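Metal cation efflux system protein CzcD (Cupriavidus metallidurans, PDB 6VD9) binds and transports zinc as a cation diffusion facilitator, probably exporting metal ions from the cytoplasm to the periplasm and so giving low-level metal resistance. Local coordinates at residues Val3-Ala6 and Glu7-Gln11; Glu51-Pro54 and Glu55-Met59. All coordinates share one frame; numbering follows the deposited sequence.

Contact 1: Val3-Ala6 and Glu7-Gln11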
ATOM      1  N   VAL A   3      -8.139  13.684 -13.563  1.00 39.04           N
ATOM      2  CA  VAL A   3      -7.692  12.254 -13.609  1.00 35.69           C
ATOM      3  C   VAL A   3      -8.756  11.402 -14.319  1.00 33.76           C
ATOM      4  O   VAL A   3      -9.845  11.230 -13.767  1.00 33.16           O
ATOM      5  CB  VAL A   3      -7.415  11.694 -12.196  1.00 37.48           C
ATOM      6  CG1 VAL A   3      -8.609  11.834 -11.261  1.00 38.56           C
ATOM      7  CG2 VAL A   3      -6.969  10.242 -12.264  1.00 35.14           C
ATOM      8  N   ASP A   4      -8.417  10.838 -15.476  1.00 32.88           N
ATOM      9  CA  ASP A   4      -9.267   9.877 -16.225  1.00 32.97           C
ATOM     10  C   ASP A   4      -9.099   8.478 -15.599  1.00 31.37           C
ATOM     11  O   ASP A   4      -8.093   7.827 -15.898  1.00 30.33           O
ATOM     12  CB  ASP A   4      -8.922   9.880 -17.722  1.00 36.49           C
ATOM     13  CG  ASP A   4      -9.860   9.050 -18.586  1.00 39.90           C
ATOM     14  OD1 ASP A   4     -10.624   8.228 -18.024  1.00 40.88           O
ATOM     15  OD2 ASP A   4      -9.824   9.229 -19.825  1.00 45.48           O
ATOM     16  N   LEU A   5     -10.099   8.018 -14.849  1.00 29.78           N
ATOM     17  CA  LEU A   5     -10.059   6.747 -14.071  1.00 29.30           C
ATOM     18  C   LEU A   5      -9.824   5.569 -15.031  1.00 28.79           C
ATOM     19  O   LEU A   5      -9.123   4.656 -14.634  1.00 24.32           O
ATOM     20  CB  LEU A   5     -11.357   6.597 -13.272  1.00 29.99           C
ATOM     21  CG  LEU A   5     -11.549   5.312 -12.457  1.00 29.22           C
ATOM     22  CD1 LEU A   5     -10.371   5.081 -11.505  1.00 27.57           C
ATOM     23  CD2 LEU A   5     -12.869   5.365 -11.682  1.00 34.17           C
ATOM     24  N   ALA A   6     -10.359   5.590 -16.254  1.00 25.49           N
ATOM     25  CA  ALA A   6     -10.156   4.495 -17.245  1.00 23.57           C
ATOM     26  C   ALA A   6      -8.689   4.339 -17.624  1.00 23.36           C
ATOM     27  O   ALA A   6      -8.262   3.217 -17.747  1.00 22.54           O
ATOM     28  CB  ALA A   6     -10.995   4.694 -18.480  1.00 28.22           C
ATOM     29  N   GLU A   7      -7.981   5.445 -17.885  1.00 20.66           N
ATOM     30  CA  GLU A   7      -6.572   5.414 -18.279  1.00 25.59           C
ATOM     31  C   GLU A   7      -5.817   4.884 -17.070  1.00 18.96           C
ATOM     32  O   GLU A   7      -4.888   4.169 -17.308  1.00 24.18           O
ATOM     33  CB  GLU A   7      -6.033   6.788 -18.687  1.00 28.09           C
ATOM     34  CG  GLU A   7      -6.177   7.124 -20.162  1.00 37.44           C
ATOM     35  CD  GLU A   7      -5.775   6.031 -21.123  1.00 34.94           C
ATOM     36  OE1 GLU A   7      -4.603   5.631 -21.094  1.00 38.11           O
ATOM     37  OE2 GLU A   7      -6.652   5.576 -21.875  1.00 44.17           O
ATOM     38  N   VAL A   8      -6.179   5.300 -15.852  1.00 21.62           N
ATOM     39  CA  VAL A   8      -5.444   4.855 -14.627  1.00 20.76           C
ATOM     40  C   VAL A   8      -5.558   3.326 -14.567  1.00 19.36           C
ATOM     41  O   VAL A   8      -4.535   2.666 -14.491  1.00 17.89           O
ATOM     42  CB  VAL A   8      -5.937   5.541 -13.338  1.00 21.06           C
ATOM     43  CG1 VAL A   8      -5.238   4.977 -12.111  1.00 20.37           C
ATOM     44  CG2 VAL A   8      -5.780   7.062 -13.414  1.00 20.85           C
ATOM     45  N   GLU A   9      -6.771   2.787 -14.675  1.00 18.52           N
ATOM     46  CA  GLU A   9      -7.010   1.313 -14.687  1.00 17.79           C
ATOM     47  C   GLU A   9      -6.183   0.658 -15.794  1.00 19.27           C
ATOM     48  O   GLU A   9      -5.480  -0.343 -15.531  1.00 19.79           O
ATOM     49  CB  GLU A   9      -8.512   1.026 -14.863  1.00 18.80           C
ATOM     50  CG  GLU A   9      -9.373   1.615 -13.755  1.00 21.80           C
ATOM     51  CD  GLU A   9     -10.839   1.649 -14.144  1.00 24.20           C
ATOM     52  OE1 GLU A   9     -11.108   1.621 -15.371  1.00 25.79           O
ATOM     53  OE2 GLU A   9     -11.675   1.652 -13.230  1.00 25.34           O
ATOM     54  N   LYS A  10      -6.268   1.166 -17.019  1.00 20.60           N
ATOM     55  CA  LYS A  10      -5.530   0.604 -18.179  1.00 21.38           C
ATOM     56  C   LYS A  10      -4.049   0.617 -17.840  1.00 19.00           C
ATOM     57  O   LYS A  10      -3.365  -0.367 -18.100  1.00 19.08           O
ATOM     58  CB  LYS A  10      -5.833   1.410 -19.454  1.00 24.70           C
ATOM     59  CG  LYS A  10      -5.023   1.038 -20.694  1.00 29.72           C
ATOM     60  CD  LYS A  10      -5.533   1.646 -22.043  1.00 31.67           C
ATOM     61  CE  LYS A  10      -4.689   1.156 -23.210  1.00 37.35           C
ATOM     62  NZ  LYS A  10      -5.051   1.740 -24.527  1.00 43.65           N
ATOM     63  N   GLN A  11      -3.538   1.720 -17.299  1.00 18.77           N
ATOM     64  CA  GLN A  11      -2.076   1.826 -17.118  1.00 19.77           C
ATOM     65  C   GLN A  11      -1.618   0.878 -16.002  1.00 17.82           C
ATOM     66  O   GLN A  11      -0.467   0.413 -16.094  1.00 19.70           O
ATOM     67  CB  GLN A  11      -1.652   3.274 -16.882  1.00 23.95           C
ATOM     68  CG  GLN A  11      -1.862   4.139 -18.113  1.00 27.10           C
ATOM     69  CD  GLN A  11      -1.170   3.562 -19.323  1.00 31.25           C
ATOM     70  OE1 GLN A  11      -0.052   3.057 -19.246  1.00 32.14           O
ATOM     71  NE2 GLN A  11      -1.859   3.628 -20.451  1.00 38.23           N
TER
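Val3 and Val8 meet at the start of helix 5-13, the first helix of the C-terminal cytoplasmic domain, the α-β-β-α-β domain through which CDF transporters dimerise. The turn is opened by Asp4 as N-cap. Asp4 OD1 accepts from Ala6 N at 3.2 Å in a weak capping bond. Asp4 O takes the Val8 N-H at 3.2 Å and, weakly, that of Glu7. The Leu5 O to Glu9 N bond is straighter, with 172° at the hydrogen.

Glu9 reaches back over this turn. Its CB lies beside Ala6 O and Leu5 O. With CG anti to the carbonyl carbon (chi1 -60°), the chain runs toward the N-terminal end, and Glu9 CG comes within 3.2 Å of Leu5 O. CD follows beside the same oxygen. At the tip the two oxygens part: Glu9 OE1 stands 3.6 Å from Ala6 CA, and Glu9 OE2 stands 3.7 Å from Leu5 CG. OE2 of the carboxylate thus borders the Leu5 branch point. Both Leu5 and Glu9 also touch Leu24 of strand 18-28.

Val8 is buried against Ile26 of strand 18-28 and Phe64 of helix 53-64. Val3 crosses it at an angle, and the branches Val3 CG2 and Val8 CG2 touch at 3.6 Å.

Contact 2: Glu51-Pro54 and Glu55-Met59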
ATOM      1  N   GLU A  51      10.113  -4.950  -8.282  1.00 18.14           N
ATOM      2  CA  GLU A  51       9.923  -5.207  -9.731  1.00 17.57           C
ATOM      3  C   GLU A  51       8.647  -4.588 -10.321  1.00 16.73           C
ATOM      4  O   GLU A  51       8.489  -4.661 -11.577  1.00 18.34           O
ATOM      5  CB  GLU A  51       9.975  -6.713  -9.951  1.00 17.53           C
ATOM      6  CG  GLU A  51      11.297  -7.345  -9.519  1.00 18.64           C
ATOM      7  CD  GLU A  51      11.524  -8.764 -10.017  1.00 20.90           C
ATOM      8  OE1 GLU A  51      10.986  -9.682  -9.421  1.00 20.40           O
ATOM      9  OE2 GLU A  51      12.302  -8.949 -11.024  1.00 24.77           O
ATOM     10  N   VAL A  52       7.740  -4.074  -9.475  1.00 15.56           N
ATOM     11  CA  VAL A  52       6.449  -3.477  -9.882  1.00 15.95           C
ATOM     12  C   VAL A  52       6.284  -2.117  -9.193  1.00 16.86           C
ATOM     13  O   VAL A  52       5.860  -1.183  -9.874  1.00 17.19           O
ATOM     14  CB  VAL A  52       5.287  -4.430  -9.573  1.00 14.87           C
ATOM     15  CG1 VAL A  52       3.994  -3.832 -10.061  1.00 16.37           C
ATOM     16  CG2 VAL A  52       5.493  -5.790 -10.248  1.00 16.94           C
ATOM     17  N   LEU A  53       6.530  -2.014  -7.878  1.00 18.23           N
ATOM     18  CA  LEU A  53       6.207  -0.747  -7.140  1.00 16.75           C
ATOM     19  C   LEU A  53       6.886   0.467  -7.781  1.00 18.14           C
ATOM     20  O   LEU A  53       6.259   1.507  -7.959  1.00 16.02           O
ATOM     21  CB  LEU A  53       6.559  -0.911  -5.668  1.00 17.15           C
ATOM     22  CG  LEU A  53       6.275   0.294  -4.769  1.00 15.44           C
ATOM     23  CD1 LEU A  53       4.811   0.700  -4.854  1.00 17.21           C
ATOM     24  CD2 LEU A  53       6.607  -0.033  -3.353  1.00 17.06           C
ATOM     25  N   PRO A  54       8.189   0.418  -8.124  1.00 15.71           N
ATOM     26  CA  PRO A  54       8.847   1.597  -8.680  1.00 17.17           C
ATOM     27  C   PRO A  54       8.230   2.016 -10.017  1.00 16.98           C
ATOM     28  O   PRO A  54       8.068   3.217 -10.240  1.00 16.19           O
ATOM     29  CB  PRO A  54      10.319   1.168  -8.859  1.00 16.66           C
ATOM     30  CG  PRO A  54      10.475  -0.048  -7.994  1.00 17.13           C
ATOM     31  CD  PRO A  54       9.107  -0.708  -7.935  1.00 17.13           C
ATOM     32  N   GLU A  55       7.834   1.036 -10.847  1.00 17.81           N
ATOM     33  CA  GLU A  55       7.182   1.296 -12.158  1.00 18.59           C
ATOM     34  C   GLU A  55       5.799   1.914 -11.950  1.00 16.84           C
ATOM     35  O   GLU A  55       5.461   2.855 -12.672  1.00 15.87           O
ATOM     36  CB  GLU A  55       7.084   0.020 -12.989  1.00 20.79           C
ATOM     37  CG  GLU A  55       8.450  -0.500 -13.393  1.00 22.87           C
ATOM     38  CD  GLU A  55       9.301  -1.293 -12.409  1.00 25.88           C
ATOM     39  OE1 GLU A  55       8.920  -1.474 -11.210  1.00 20.54           O
ATOM     40  OE2 GLU A  55      10.414  -1.738 -12.856  1.00 26.20           O
ATOM     41  N   LEU A  56       4.995   1.403 -11.007  1.00 14.96           N
ATOM     42  CA  LEU A  56       3.674   2.020 -10.730  1.00 15.46           C
ATOM     43  C   LEU A  56       3.866   3.450 -10.196  1.00 15.97           C
ATOM     44  O   LEU A  56       3.107   4.303 -10.610  1.00 14.94           O
ATOM     45  CB  LEU A  56       2.881   1.166  -9.748  1.00 15.98           C
ATOM     46  CG  LEU A  56       2.378  -0.175 -10.289  1.00 14.91           C
ATOM     47  CD1 LEU A  56       1.760  -0.993  -9.164  1.00 15.13           C
ATOM     48  CD2 LEU A  56       1.333   0.037 -11.364  1.00 16.85           C
ATOM     49  N   LYS A  57       4.779   3.670  -9.271  1.00 17.99           N
ATOM     50  CA  LYS A  57       5.041   5.035  -8.722  1.00 18.49           C
ATOM     51  C   LYS A  57       5.392   5.967  -9.897  1.00 19.75           C
ATOM     52  O   LYS A  57       4.817   7.060  -9.968  1.00 17.38           O
ATOM     53  CB  LYS A  57       6.148   5.024  -7.669  1.00 20.19           C
ATOM     54  CG  LYS A  57       5.770   4.426  -6.304  1.00 20.06           C
ATOM     55  CD  LYS A  57       6.998   4.211  -5.444  1.00 23.07           C
ATOM     56  CE  LYS A  57       6.729   3.853  -4.000  1.00 26.50           C
ATOM     57  NZ  LYS A  57       7.997   3.683  -3.230  1.00 31.86           N
ATOM     58  N   GLN A  58       6.308   5.557 -10.767  1.00 20.70           N
ATOM     59  CA  GLN A  58       6.834   6.379 -11.897  1.00 21.59           C
ATOM     60  C   GLN A  58       5.680   6.724 -12.850  1.00 21.82           C
ATOM     61  O   GLN A  58       5.476   7.911 -13.158  1.00 19.37           O
ATOM     62  CB  GLN A  58       7.990   5.630 -12.570  1.00 25.18           C
ATOM     63  CG  GLN A  58       8.547   6.279 -13.839  1.00 30.08           C
ATOM     64  CD  GLN A  58       9.512   5.365 -14.575  1.00 40.27           C
ATOM     65  OE1 GLN A  58       9.277   4.163 -14.776  1.00 42.12           O
ATOM     66  NE2 GLN A  58      10.619   5.939 -15.018  1.00 48.14           N
ATOM     67  N   MET A  59       4.847   5.737 -13.185  1.00 19.68           N
ATOM     68  CA  MET A  59       3.745   5.906 -14.159  1.00 19.85           C
ATOM     69  C   MET A  59       2.685   6.829 -13.554  1.00 19.20           C
ATOM     70  O   MET A  59       2.112   7.673 -14.281  1.00 20.07           O
ATOM     71  CB  MET A  59       3.171   4.539 -14.558  1.00 21.64           C
ATOM     72  CG  MET A  59       1.901   4.632 -15.358  1.00 22.60           C
ATOM     73  SD  MET A  59       0.441   4.783 -14.341  1.00 23.08           S
ATOM     74  CE  MET A  59       0.384   3.167 -13.553  1.00 23.55           C
TER
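Leu53 and Lys57 pack one turn apart at the start of helix 53-64, which follows the short helix 48-51 in this CDF cytoplasmic domain. The lysine chain is extended beyond CG. Its methylene groups run past Leu53 at an angle, and Lys57 CE rests 3.7 Å from Leu53 CG. Closer to the backbone, Lys57 CG approaches Leu53 O at 3.4 Å.

Val52 and Leu56 form the neighbouring pair. They lie side by side and point the same way, with Val52 CG1 at 3.7 Å from Leu56 CD1. Glu55 behaves differently. Its chain bends at chi2 (80°), and the carboxylate folds back beside the proline ring, where Glu55 OE1 is 3.4 Å from Pro54 CD. Glu55 OE1 also sits 3.2 Å from Glu51 O; both are acceptors, so this is proximity without a bond.

The helical backbone bonds set the one-turn spacing of the two apolar pairs. Val52 is the N-cap residue, and Val52 O accepts from Leu56 N at 3.0 Å. Leu53 O takes Lys57 N at 2.9 Å. Pro54 O takes Gln58 N with the donor tilted from the carbonyl plane. Pro54 has no N-H to give, which suits a place in the first turn of a helix.

Further out, Val52, Leu53 and Leu56 cover strand 68-74 through Ile71 and Phe73. Leu53 also packs on Phe73 of the second subunit. Lys57 NZ forms a salt bridge with Glu74 OE2 of that subunit, and Glu74 belongs to the nickel site with His22 and His39. The lysine thus joins an apolar stem to a charged tip at the dimer interface, and its charge probably helps balance that of the metal-site carboxylate.

Overall arrangement
From the N terminus, contact 1 (Val3-Gln11) closes the first turns of helix 5-13. The chain then forms strands 18-28 and 34-42 and the short helix 48-51. Contact 2 (Glu51-Met59) follows and starts helix 53-64, which leads to strand 68-74. Both contacts are local. They lie in series, neither nested nor crossed, with centres about 15 Å apart. The helix of contact 1 packs on strand 18-28 and that of contact 2 on strand 68-74, the two outermost strands within the chain. The helices meet where Gln11 CB packs on Met59 SD at 3.6 Å. Of the two contacts, the dimer interface lies on the contact 2 side.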